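Local coordinates for alpha-L-rhamnosidase (Klebsiella oxytoca, PDB 4XHC), which catalyses the hydrolysis of terminal non-reducing alpha-L-rhamnose residues from rhamnosides, as a two-domain glycoside hydrolase of family GH78, at residues S101-G105 with N229-E233; F109-S113 with L158-A163; M283-N287 with T299-S305; H470-A474 with T533-F537. All coordinates share one frame; numbering follows the deposited sequence.

Contact 1. Residues S101-G105 with N229-E233; sequences SHYVG and NCMQE
N229 reaches from the last turn of helix 214-230 to H102 and V104 on strand 102-104, and its side chain divides its work between them. The amide end serves H102: ND2 donates to the carbonyl O of H102 at 3.0 Å, with an N-H...O angle of 141°. The oxygen lies close to the amide plane of N229, but the nitrogen stands well above the carbonyl plane of H102, so the bond is a bent one. ND2 also meets the edge of the H102 imidazole, 3.2 Å from CD2 and near the ring plane; with CG anti to the backbone N (chi1 -175°), the imidazole lies so that its CD2 edge faces ND2. The aliphatic part of N229 belongs to V104, whose CG2 packs 3.6 Å from N229 CB as the two side chains run past each other in opposite directions. This is a buried seam between the domains of a GH78 rhamnosidase: the strand lies in the N-terminal beta domain, whereas the helix belongs to the helical domain, an (alpha/alpha)6 barrel as expected for a six-hairpin glycosidase. The other methyl of V104, CG1, approaches Q232 NE2 to 4.0 Å. Q232 follows the end of the helix, and its chain bends at chi2 (-72°) to turn the amide back, where NE2 donates to N229 O at 3.0 Å in a nearly straight bond. V199 O, on strand 187-200, also accepts from Q232 NE2, and V199 pairs through its backbone with V104.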
loop_
_atom_site.group_PDB
_atom_site.type_symbol
_atom_site.label_atom_id
_atom_site.label_comp_id
_atom_site.label_asym_id
_atom_site.label_seq_id
_atom_site.Cartn_x
_atom_site.Cartn_y
_atom_site.Cartn_z
ATOM N N SER A 101 23.112 -10.910 0.895
ATOM C CA SER A 101 23.945 -9.794 0.445
ATOM C C SER A 101 23.068 -8.536 0.294
ATOM O O SER A 101 21.901 -8.520 0.698
ATOM C CB SER A 101 24.645 -10.139 -0.876
ATOM O OG SER A 101 25.749 -9.275 -1.118
ATOM N N HIS A 102 23.639 -7.486 -0.283
ATOM C CA HIS A 102 22.943 -6.226 -0.486
ATOM C C HIS A 102 22.419 -6.191 -1.916
ATOM O O HIS A 102 23.197 -6.313 -2.857
ATOM C CB HIS A 102 23.925 -5.084 -0.260
ATOM C CG HIS A 102 23.305 -3.728 -0.331
ATOM N ND1 HIS A 102 22.838 -3.074 0.787
ATOM C CD2 HIS A 102 23.088 -2.895 -1.376
ATOM C CE1 HIS A 102 22.352 -1.900 0.431
ATOM N NE2 HIS A 102 22.489 -1.767 -0.876
ATOM N N TYR A 103 21.108 -6.028 -2.084
ATOM C CA TYR A 103 20.504 -6.050 -3.413
ATOM C C TYR A 103 19.695 -4.785 -3.709
ATOM O O TYR A 103 19.154 -4.143 -2.810
ATOM C CB TYR A 103 19.609 -7.282 -3.576
ATOM C CG TYR A 103 20.351 -8.599 -3.537
ATOM C CD1 TYR A 103 21.010 -9.088 -4.658
ATOM C CD2 TYR A 103 20.378 -9.368 -2.381
ATOM C CE1 TYR A 103 21.678 -10.304 -4.622
ATOM C CE2 TYR A 103 21.043 -10.583 -2.335
ATOM C CZ TYR A 103 21.691 -11.049 -3.456
ATOM O OH TYR A 103 22.349 -12.257 -3.394
ATOM N N VAL A 104 19.635 -4.442 -4.990
ATOM C CA VAL A 104 18.812 -3.358 -5.483
ATOM C C VAL A 104 17.911 -3.961 -6.523
ATOM O O VAL A 104 18.404 -4.504 -7.507
ATOM C CB VAL A 104 19.662 -2.295 -6.184
ATOM C CG1 VAL A 104 18.786 -1.147 -6.657
ATOM C CG2 VAL A 104 20.766 -1.817 -5.258
ATOM N N GLY A 105 16.603 -3.874 -6.339
ATOM C CA GLY A 105 15.717 -4.475 -7.317
ATOM C C GLY A 105 14.268 -4.642 -6.920
ATOM O O GLY A 105 13.753 -3.935 -6.062
ATOM N N ASN A 229 26.065 -1.582 -7.340
ATOM C CA ASN A 229 24.672 -1.303 -7.006
ATOM C C ASN A 229 24.290 0.165 -7.222
ATOM O O ASN A 229 23.118 0.481 -7.445
ATOM C CB ASN A 229 24.339 -1.776 -5.583
ATOM C CG ASN A 229 24.245 -3.297 -5.479
ATOM O OD1 ASN A 229 24.261 -4.004 -6.485
ATOM N ND2 ASN A 229 24.164 -3.806 -4.260
ATOM N N CYS A 230 25.278 1.049 -7.190
ATOM C CA CYS A 230 25.051 2.462 -7.459
ATOM C C CYS A 230 24.979 2.771 -8.965
ATOM O O CYS A 230 24.378 3.768 -9.366
ATOM C CB CYS A 230 26.130 3.303 -6.765
ATOM S SG CYS A 230 25.854 3.511 -4.988
ATOM N N MET A 231 25.586 1.920 -9.793
ATOM C CA MET A 231 25.564 2.106 -11.249
ATOM C C MET A 231 24.261 1.607 -11.869
ATOM O O MET A 231 24.054 0.407 -12.001
ATOM C CB MET A 231 26.762 1.417 -11.910
ATOM C CG MET A 231 28.067 2.184 -11.734
ATOM S SD MET A 231 29.504 1.328 -12.407
ATOM C CE MET A 231 29.161 1.447 -14.163
ATOM N N GLN A 232 23.393 2.549 -12.225
ATOM C CA GLN A 232 22.066 2.259 -12.759
ATOM C C GLN A 232 21.917 3.039 -14.068
ATOM O O GLN A 232 22.810 2.960 -14.911
ATOM C CB GLN A 232 20.993 2.623 -11.725
ATOM C CG GLN A 232 21.114 1.858 -10.405
ATOM C CD GLN A 232 20.710 0.400 -10.519
ATOM O OE1 GLN A 232 19.836 0.040 -11.319
ATOM N NE2 GLN A 232 21.337 -0.451 -9.709
ATOM N N GLU A 233 20.820 3.781 -14.258
ATOM C CA GLU A 233 20.668 4.603 -15.469
ATOM C C GLU A 233 21.488 5.889 -15.369
ATOM O O GLU A 233 21.731 6.567 -16.376
ATOM C CB GLU A 233 19.190 4.876 -15.783
ATOM C CG GLU A 233 18.548 3.716 -16.545
ATOM C CD GLU A 233 17.044 3.842 -16.725
ATOM O OE1 GLU A 233 16.341 4.048 -15.713
ATOM O OE2 GLU A 233 16.565 3.713 -17.876
#

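Contact 2. Residues F109-S113 with L158-A163; sequences FLCQS and LDVLPA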
loop_
_atom_site.group_PDB
_atom_site.type_symbol
_atom_site.label_atom_id
_atom_site.label_comp_id
_atom_site.label_asym_id
_atom_site.label_seq_id
_atom_site.Cartn_x
_atom_site.Cartn_y
_atom_site.Cartn_z
ATOM N N PHE A 109 6.990 -12.672 -5.192
ATOM C CA PHE A 109 6.646 -13.840 -4.360
ATOM C C PHE A 109 5.303 -14.468 -4.726
ATOM O O PHE A 109 4.453 -13.829 -5.332
ATOM C CB PHE A 109 6.686 -13.495 -2.864
ATOM C CG PHE A 109 5.644 -12.504 -2.433
ATOM C CD1 PHE A 109 4.336 -12.906 -2.205
ATOM C CD2 PHE A 109 5.974 -11.172 -2.246
ATOM C CE1 PHE A 109 3.371 -11.996 -1.816
ATOM C CE2 PHE A 109 5.019 -10.256 -1.858
ATOM C CZ PHE A 109 3.713 -10.664 -1.643
ATOM N N LEU A 110 5.142 -15.739 -4.377
ATOM C CA LEU A 110 3.880 -16.445 -4.546
ATOM C C LEU A 110 3.375 -16.829 -3.176
ATOM O O LEU A 110 4.161 -17.198 -2.311
ATOM C CB LEU A 110 4.054 -17.735 -5.365
ATOM C CG LEU A 110 4.633 -17.719 -6.783
ATOM C CD1 LEU A 110 4.381 -19.077 -7.431
ATOM C CD2 LEU A 110 4.040 -16.613 -7.637
ATOM N N CYS A 111 2.064 -16.772 -2.983
ATOM C CA CYS A 111 1.467 -17.271 -1.753
ATOM C C CYS A 111 0.056 -17.797 -1.983
ATOM O O CYS A 111 -0.582 -17.461 -2.975
ATOM C CB CYS A 111 1.484 -16.189 -0.661
ATOM S SG CYS A 111 0.463 -14.733 -0.981
ATOM N N GLN A 112 -0.413 -18.613 -1.040
ATOM C CA GLN A 112 -1.662 -19.352 -1.184
ATOM C C GLN A 112 -2.338 -19.644 0.151
ATOM O O GLN A 112 -1.732 -19.542 1.212
ATOM C CB GLN A 112 -1.390 -20.678 -1.898
ATOM C CG GLN A 112 -0.403 -21.570 -1.170
ATOM C CD GLN A 112 -0.051 -22.807 -1.958
ATOM O OE1 GLN A 112 0.264 -22.733 -3.139
ATOM N NE2 GLN A 112 -0.097 -23.956 -1.303
ATOM N N SER A 113 -3.601 -20.038 0.067
ATOM C CA SER A 113 -4.434 -20.290 1.244
ATOM C C SER A 113 -4.168 -21.670 1.837
ATOM O O SER A 113 -3.716 -22.567 1.138
ATOM C CB SER A 113 -5.918 -20.137 0.858
ATOM O OG SER A 113 -6.768 -20.979 1.616
ATOM N N LEU A 158 -4.474 -8.649 -0.450
ATOM C CA LEU A 158 -4.724 -9.652 -1.477
ATOM C C LEU A 158 -6.176 -10.117 -1.399
ATOM O O LEU A 158 -6.542 -10.829 -0.468
ATOM C CB LEU A 158 -3.791 -10.839 -1.276
ATOM C CG LEU A 158 -2.335 -10.444 -1.059
ATOM C CD1 LEU A 158 -1.463 -11.654 -0.772
ATOM C CD2 LEU A 158 -1.836 -9.694 -2.276
ATOM N N ASP A 159 -6.995 -9.714 -2.372
ATOM C CA ASP A 159 -8.396 -10.156 -2.443
ATOM C C ASP A 159 -8.537 -11.631 -2.856
ATOM O O ASP A 159 -9.507 -12.286 -2.498
ATOM C CB ASP A 159 -9.211 -9.284 -3.419
ATOM C CG ASP A 159 -9.381 -7.830 -2.943
ATOM O OD1 ASP A 159 -9.825 -7.620 -1.792
ATOM O OD2 ASP A 159 -9.093 -6.892 -3.736
ATOM N N VAL A 160 -7.571 -12.153 -3.602
ATOM C CA VAL A 160 -7.703 -13.464 -4.234
ATOM C C VAL A 160 -6.448 -14.309 -4.048
ATOM O O VAL A 160 -5.342 -13.836 -4.284
ATOM C CB VAL A 160 -7.959 -13.327 -5.751
ATOM C CG1 VAL A 160 -8.123 -14.701 -6.394
ATOM C CG2 VAL A 160 -9.183 -12.459 -6.015
ATOM N N LEU A 161 -6.644 -15.561 -3.641
ATOM C CA LEU A 161 -5.558 -16.523 -3.470
ATOM C C LEU A 161 -5.862 -17.766 -4.311
ATOM O O LEU A 161 -7.024 -18.100 -4.495
ATOM C CB LEU A 161 -5.422 -16.888 -1.986
ATOM C CG LEU A 161 -5.109 -15.702 -1.052
ATOM C CD1 LEU A 161 -5.340 -16.061 0.407
ATOM C CD2 LEU A 161 -3.686 -15.200 -1.254
ATOM N N PRO A 162 -4.856 -18.442 -4.858
ATOM C CA PRO A 162 -3.444 -18.060 -4.765
ATOM C C PRO A 162 -3.102 -16.747 -5.480
ATOM O O PRO A 162 -3.854 -16.305 -6.335
ATOM C CB PRO A 162 -2.723 -19.240 -5.448
ATOM C CG PRO A 162 -3.757 -19.898 -6.306
ATOM C CD PRO A 162 -5.044 -19.721 -5.569
ATOM N N ALA A 163 -1.960 -16.161 -5.128
ATOM C CA ALA A 163 -1.549 -14.857 -5.637
ATOM C C ALA A 163 -0.124 -14.893 -6.126
ATOM O O ALA A 163 0.729 -15.525 -5.505
ATOM C CB ALA A 163 -1.663 -13.817 -4.536
#
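C111 and A163 form an antiparallel hydrogen-bonded pair at the start of strand 163-166, each residue giving its N-H to the other's carbonyl. The A163 N to C111 O bond measures 2.9 Å; the return bond, C111 N to A163 O, is 3.1 Å. A163 O also has a CA-H...O contact, 3.4 Å from L110 CA.

The close packing lies on the face that bears the side chains of this pair. C111 SG stands between its own backbone N and carbonyl carbon (chi1 66°), and from there it points its sulfur at the leucines of the incoming chain. L158 CD1 meets SG at 3.6 Å, and L161 CD2 comes within 4.2 Å of it. The second methyl of L161, CD1, reaches S113 CB, so that its fork straddles two alternate residues of the strand.

The other margin is looser. There the ring of P162, which follows a cis peptide bond, sets its CB 3.7 Å from C111 O, while its side-chain contact with the strand is slacker, 4.1 Å from P162 CB to Q112 CB, and the proline is exposed to solvent. Between L158 and L161 the loop swings away from strand 106-115, and D159 forms a salt bridge with R169 of the second subunit.

The 158-163 turn thus carries the chain from strand 153-158, at the margin of one antiparallel sheet, to strand 163-166, at the margin of another, a connection between edge strands that is consistent with the beta-sandwich architecture of the N-terminal domain.

Contact 3. Residues M283-N287 with T299-S305; sequences MVSAN and TFLFDYS. With RAM (alpha-L-rhamnopyranose), chain C.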
loop_
_atom_site.group_PDB
_atom_site.type_symbol
_atom_site.label_atom_id
_atom_site.label_comp_id
_atom_site.label_asym_id
_atom_site.label_seq_id
_atom_site.Cartn_x
_atom_site.Cartn_y
_atom_site.Cartn_z
ATOM N N MET A 283 25.909 28.428 -14.231
ATOM C CA MET A 283 26.356 27.520 -13.157
ATOM C C MET A 283 25.629 26.171 -13.161
ATOM O O MET A 283 24.403 26.111 -13.238
ATOM C CB MET A 283 26.194 28.160 -11.766
ATOM C CG MET A 283 26.971 27.433 -10.670
ATOM S SD MET A 283 26.789 28.245 -9.080
ATOM C CE MET A 283 27.651 27.130 -7.965
ATOM N N VAL A 284 26.399 25.097 -13.045
ATOM C CA VAL A 284 25.836 23.759 -12.999
ATOM C C VAL A 284 25.268 23.472 -11.610
ATOM O O VAL A 284 25.754 24.000 -10.609
ATOM C CB VAL A 284 26.868 22.666 -13.374
ATOM C CG1 VAL A 284 27.451 22.917 -14.751
ATOM C CG2 VAL A 284 27.968 22.566 -12.331
ATOM N N SER A 285 24.218 22.660 -11.569
ATOM C CA SER A 285 23.580 22.289 -10.319
ATOM C C SER A 285 24.398 21.262 -9.561
ATOM O O SER A 285 25.303 20.635 -10.112
ATOM C CB SER A 285 22.175 21.757 -10.591
ATOM O OG SER A 285 21.425 22.741 -11.280
ATOM N N ALA A 286 24.072 21.099 -8.288
ATOM C CA ALA A 286 24.747 20.125 -7.452
ATOM C C ALA A 286 24.313 18.710 -7.826
ATOM O O ALA A 286 25.106 17.767 -7.713
ATOM C CB ALA A 286 24.459 20.396 -5.988
ATOM N N ASN A 287 23.060 18.573 -8.266
ATOM C CA ASN A 287 22.497 17.277 -8.661
ATOM C C ASN A 287 21.427 17.391 -9.751
ATOM O O ASN A 287 20.835 18.461 -9.949
ATOM C CB ASN A 287 21.903 16.579 -7.443
ATOM C CG ASN A 287 20.772 17.365 -6.825
ATOM O OD1 ASN A 287 19.622 17.159 -7.155
ATOM N ND2 ASN A 287 21.098 18.283 -5.936
ATOM N N THR A 299 19.664 23.550 -6.356
ATOM C CA THR A 299 20.638 23.538 -5.264
ATOM C C THR A 299 22.002 23.742 -5.882
ATOM O O THR A 299 22.383 23.005 -6.788
ATOM C CB THR A 299 20.628 22.181 -4.531
ATOM O OG1 THR A 299 19.356 21.991 -3.910
ATOM C CG2 THR A 299 21.718 22.106 -3.470
ATOM N N PHE A 300 22.733 24.747 -5.413
ATOM C CA PHE A 300 24.004 25.111 -6.036
ATOM C C PHE A 300 25.098 25.166 -4.995
ATOM O O PHE A 300 24.965 25.870 -4.012
ATOM C CB PHE A 300 23.858 26.440 -6.774
ATOM C CG PHE A 300 22.837 26.385 -7.870
ATOM C CD1 PHE A 300 23.173 25.873 -9.122
ATOM C CD2 PHE A 300 21.528 26.796 -7.641
ATOM C CE1 PHE A 300 22.228 25.796 -10.132
ATOM C CE2 PHE A 300 20.582 26.726 -8.650
ATOM C CZ PHE A 300 20.928 26.220 -9.894
ATOM N N LEU A 301 26.172 24.415 -5.242
ATOM C CA LEU A 301 27.300 24.305 -4.330
ATOM C C LEU A 301 28.623 24.724 -4.993
ATOM O O LEU A 301 28.972 24.275 -6.079
ATOM C CB LEU A 301 27.399 22.876 -3.801
ATOM C CG LEU A 301 26.293 22.444 -2.823
ATOM C CD1 LEU A 301 26.258 20.934 -2.676
ATOM C CD2 LEU A 301 26.453 23.096 -1.452
ATOM N N PHE A 302 29.355 25.601 -4.320
ATOM C CA PHE A 302 30.630 26.116 -4.808
ATOM C C PHE A 302 31.563 24.993 -5.251
ATOM O O PHE A 302 32.120 25.050 -6.348
ATOM C CB PHE A 302 31.267 26.941 -3.699
ATOM C CG PHE A 302 32.569 27.611 -4.071
ATOM C CD1 PHE A 302 32.580 28.836 -4.734
ATOM C CD2 PHE A 302 33.781 27.055 -3.680
ATOM C CE1 PHE A 302 33.773 29.475 -5.029
ATOM C CE2 PHE A 302 34.974 27.682 -3.984
ATOM C CZ PHE A 302 34.971 28.895 -4.657
ATOM N N ASP A 303 31.714 23.968 -4.412
ATOM C CA ASP A 303 32.686 22.901 -4.677
ATOM C C ASP A 303 32.232 21.943 -5.770
ATOM O O ASP A 303 33.009 21.612 -6.668
ATOM C CB ASP A 303 33.116 22.136 -3.396
ATOM C CG ASP A 303 31.948 21.555 -2.591
ATOM O OD1 ASP A 303 30.804 22.061 -2.678
ATOM O OD2 ASP A 303 32.199 20.610 -1.807
ATOM N N TYR A 304 30.972 21.523 -5.709
ATOM C CA TYR A 304 30.414 20.620 -6.716
ATOM C C TYR A 304 30.415 21.229 -8.119
ATOM O O TYR A 304 30.646 20.524 -9.103
ATOM C CB TYR A 304 28.996 20.190 -6.323
ATOM C CG TYR A 304 28.943 19.092 -5.283
ATOM C CD1 TYR A 304 29.987 18.902 -4.383
ATOM C CD2 TYR A 304 27.836 18.264 -5.180
ATOM C CE1 TYR A 304 29.943 17.904 -3.440
ATOM C CE2 TYR A 304 27.785 17.272 -4.222
ATOM C CZ TYR A 304 28.841 17.103 -3.358
ATOM O OH TYR A 304 28.821 16.117 -2.405
ATOM N N SER A 305 30.172 22.532 -8.211
ATOM C CA SER A 305 30.278 23.232 -9.491
ATOM C C SER A 305 31.699 23.140 -10.050
ATOM O O SER A 305 31.896 22.736 -11.186
ATOM C CB SER A 305 29.857 24.702 -9.354
ATOM O OG SER A 305 30.403 25.478 -10.402
HETATM C C1 RAM C . 23.662 14.233 0.559
HETATM C C2 RAM C . 24.250 12.926 0.063
HETATM C C3 RAM C . 25.025 13.140 -1.223
HETATM C C4 RAM C . 25.842 14.416 -1.108
HETATM C C5 RAM C . 24.891 15.600 -1.053
HETATM C C6 RAM C . 25.418 16.752 -0.236
HETATM O O1 RAM C . 22.389 13.986 1.009
HETATM O O2 RAM C . 25.142 12.479 1.070
HETATM O O3 RAM C . 25.891 12.034 -1.484
HETATM O O4 RAM C . 26.691 14.562 -2.231
HETATM O O5 RAM C . 23.625 15.198 -0.486
HETATM O O HOH W 1 26.499 23.164 -7.989
#
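In the wall of the rhamnose pocket, Y304, in the first turn of helix 302-319, is backed by A286; the helix is one of the (alpha/alpha)6 barrel. A286 CB sits 4.1 Å from Y304 CD2, and A286 O lies at the ring edge. The far end of the tyrosine serves the sugar: OH donates to O4 of the bound rhamnopyranose at 2.6 Å. L301, the N-cap residue, lays CD1 over one face of the Y304 ring near its rim, and the same methyl touches A286 CB at 3.8 Å, so A286 and L301 both back the sugar-binding phenol.

The backbones are tied by A286 N donating to T299 O (3.0 Å, 162°). A water adds a second tie, donating to V284 O and accepting from L301 N. These ties join the 283-287 loop to the chain entering the helix. Beyond them, M283 is fully extended from a chi1 of -165°, which brings CE to 3.6 Å from S305 CB, while its sulfur makes an oblique Met-aromatic contact with the F300 ring, whose edge meets V284 O. S305 OG is hydrogen-bonded to Q335, and R279 makes a cation-pi contact with F300.

Contact 4. Residues H470-A474 with T533-F537; sequences HHYIA and TPAWF
The phenyl ring of F537 carries I473 CG2 over the centre of one face, 3.5 Å from the centroid and only 9° off the ring normal, an almost vertical CH-pi contact. This methyl is the branch of I473 anti to its backbone N, while CG1 leads away. The tip of the phenyl, CZ, also nears A474 N at 4.0 Å. Against the imidazole of H470 the phenyl is turned obliquely: the planes stand 32° apart with centroids 5.0 Å from each other, and CZ comes close to the ND1 and CE1 side of the imidazole.

The edge of the H470 ring is where the polar contact is made. T533 OG1 donates to ND1 at 3.1 Å, from a position 25° out of the imidazole plane, the two side chains crossing at about a right angle. ND1 acts here as an acceptor, consistent with a ring that is not protonated on that nitrogen. W536 CE3 lies farther round the same edge, 4.5 Å from CE1. Within its own helix, H470 rests CD2 over the centre of one face of the H471 ring.

H470 and I473 on helix 466-478 thus meet T533 and F537 at helix 534-540, the last helix of the chain. L252 of helix 247-259 touches both H470 and T533, and W493 of helix 482-498 bears on both I473 and P534. Helix 430-438 packs on H471, Y472 and A474, while helix 214-230 meets P534 and A535, so the pair is embedded among helices of the (alpha/alpha)6 barrel.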
loop_
_atom_site.group_PDB
_atom_site.type_symbol
_atom_site.label_atom_id
_atom_site.label_comp_id
_atom_site.label_asym_id
_atom_site.label_seq_id
_atom_site.Cartn_x
_atom_site.Cartn_y
_atom_site.Cartn_z
ATOM N N HIS A 470 38.543 9.878 1.779
ATOM C CA HIS A 470 39.166 9.640 0.484
ATOM C C HIS A 470 40.255 10.661 0.211
ATOM O O HIS A 470 41.332 10.321 -0.277
ATOM C CB HIS A 470 38.134 9.717 -0.635
ATOM C CG HIS A 470 38.734 9.936 -1.987
ATOM N ND1 HIS A 470 39.193 8.898 -2.768
ATOM C CD2 HIS A 470 38.963 11.069 -2.688
ATOM C CE1 HIS A 470 39.674 9.383 -3.896
ATOM N NE2 HIS A 470 39.546 10.698 -3.872
ATOM N N HIS A 471 39.962 11.915 0.523
ATOM C CA HIS A 471 40.888 13.001 0.245
ATOM C C HIS A 471 42.085 12.982 1.177
ATOM O O HIS A 471 43.188 13.317 0.771
ATOM C CB HIS A 471 40.149 14.338 0.286
ATOM C CG HIS A 471 39.066 14.431 -0.741
ATOM N ND1 HIS A 471 37.785 13.982 -0.503
ATOM C CD2 HIS A 471 39.083 14.868 -2.023
ATOM C CE1 HIS A 471 37.053 14.162 -1.587
ATOM N NE2 HIS A 471 37.818 14.689 -2.523
ATOM N N TYR A 472 41.860 12.573 2.418
ATOM C CA TYR A 472 42.938 12.350 3.373
ATOM C C TYR A 472 43.926 11.319 2.826
ATOM O O TYR A 472 45.145 11.509 2.894
ATOM C CB TYR A 472 42.344 11.895 4.704
ATOM C CG TYR A 472 43.342 11.539 5.773
ATOM C CD1 TYR A 472 44.413 12.373 6.067
ATOM C CD2 TYR A 472 43.188 10.377 6.521
ATOM C CE1 TYR A 472 45.320 12.044 7.056
ATOM C CE2 TYR A 472 44.089 10.043 7.518
ATOM C CZ TYR A 472 45.153 10.880 7.774
ATOM O OH TYR A 472 46.039 10.537 8.758
ATOM N N ILE A 473 43.397 10.240 2.255
ATOM C CA ILE A 473 44.240 9.195 1.654
ATOM C C ILE A 473 45.038 9.751 0.482
ATOM O O ILE A 473 46.232 9.478 0.349
ATOM C CB ILE A 473 43.407 7.986 1.171
ATOM C CG1 ILE A 473 42.679 7.325 2.349
ATOM C CG2 ILE A 473 44.286 6.960 0.466
ATOM C CD1 ILE A 473 43.573 6.992 3.527
ATOM N N ALA A 474 44.367 10.515 -0.371
ATOM C CA ALA A 474 45.006 11.097 -1.542
ATOM C C ALA A 474 46.144 12.023 -1.132
ATOM O O ALA A 474 47.210 12.021 -1.768
ATOM C CB ALA A 474 43.990 11.851 -2.377
ATOM N N THR A 533 36.181 4.203 -2.956
ATOM C CA THR A 533 37.430 4.556 -3.622
ATOM C C THR A 533 38.626 3.674 -3.275
ATOM O O THR A 533 39.583 3.624 -4.047
ATOM C CB THR A 533 37.814 6.017 -3.369
ATOM O OG1 THR A 533 37.619 6.333 -1.989
ATOM C CG2 THR A 533 36.965 6.932 -4.220
ATOM N N PRO A 534 38.598 2.975 -2.129
ATOM C CA PRO A 534 39.701 2.046 -1.893
ATOM C C PRO A 534 39.997 1.100 -3.064
ATOM O O PRO A 534 41.155 0.742 -3.290
ATOM C CB PRO A 534 39.229 1.269 -0.677
ATOM C CG PRO A 534 38.480 2.293 0.106
ATOM C CD PRO A 534 37.791 3.167 -0.910
ATOM N N ALA A 535 38.966 0.706 -3.803
ATOM C CA ALA A 535 39.176 -0.068 -5.020
ATOM C C ALA A 535 40.117 0.657 -5.999
ATOM O O ALA A 535 41.009 0.038 -6.584
ATOM C CB ALA A 535 37.842 -0.376 -5.684
ATOM N N TRP A 536 39.928 1.969 -6.153
ATOM C CA TRP A 536 40.792 2.776 -7.021
ATOM C C TRP A 536 42.214 2.863 -6.468
ATOM O O TRP A 536 43.171 2.577 -7.180
ATOM C CB TRP A 536 40.216 4.185 -7.223
ATOM C CG TRP A 536 41.019 5.045 -8.168
ATOM C CD1 TRP A 536 41.122 4.904 -9.523
ATOM C CD2 TRP A 536 41.819 6.175 -7.826
ATOM N NE1 TRP A 536 41.945 5.871 -10.045
ATOM C CE2 TRP A 536 42.381 6.669 -9.022
ATOM C CE3 TRP A 536 42.114 6.822 -6.626
ATOM C CZ2 TRP A 536 43.225 7.777 -9.049
ATOM C CZ3 TRP A 536 42.952 7.932 -6.657
ATOM C CH2 TRP A 536 43.498 8.393 -7.862
ATOM N N PHE A 537 42.346 3.245 -5.201
ATOM C CA PHE A 537 43.661 3.321 -4.561
ATOM C C PHE A 537 44.411 1.992 -4.669
ATOM O O PHE A 537 45.599 1.957 -5.009
ATOM C CB PHE A 537 43.538 3.704 -3.082
ATOM C CG PHE A 537 43.091 5.119 -2.851
ATOM C CD1 PHE A 537 43.820 6.186 -3.360
ATOM C CD2 PHE A 537 41.955 5.388 -2.096
ATOM C CE1 PHE A 537 43.413 7.492 -3.140
ATOM C CE2 PHE A 537 41.542 6.690 -1.871
ATOM C CZ PHE A 537 42.271 7.743 -2.391
#

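In the fold
Contacts 1, 3 and 4 are buried, whereas contact 2 is only partly so, its centre about 38 Å from that of the chain, and carries a salt bridge to the second subunit; contact 3 also touches that subunit, through T299. Contacts 1 and 2 draw on consecutive strands of the beta domain, 102-104 and 106-115, but one faces the helical barrel and the other joins sheet margins. Contacts 3 and 4 both lie in the barrel, their nearest atoms about 8 Å apart; of the four, only contact 3 touches the sugar directly. Chemistry follows place: paired backbone bonds in contact 2, a side-chain amide across the domains in contact 1, backbone and water ties in contact 3, and aromatic packing with one hydroxyl-to-imidazole bond in contact 4.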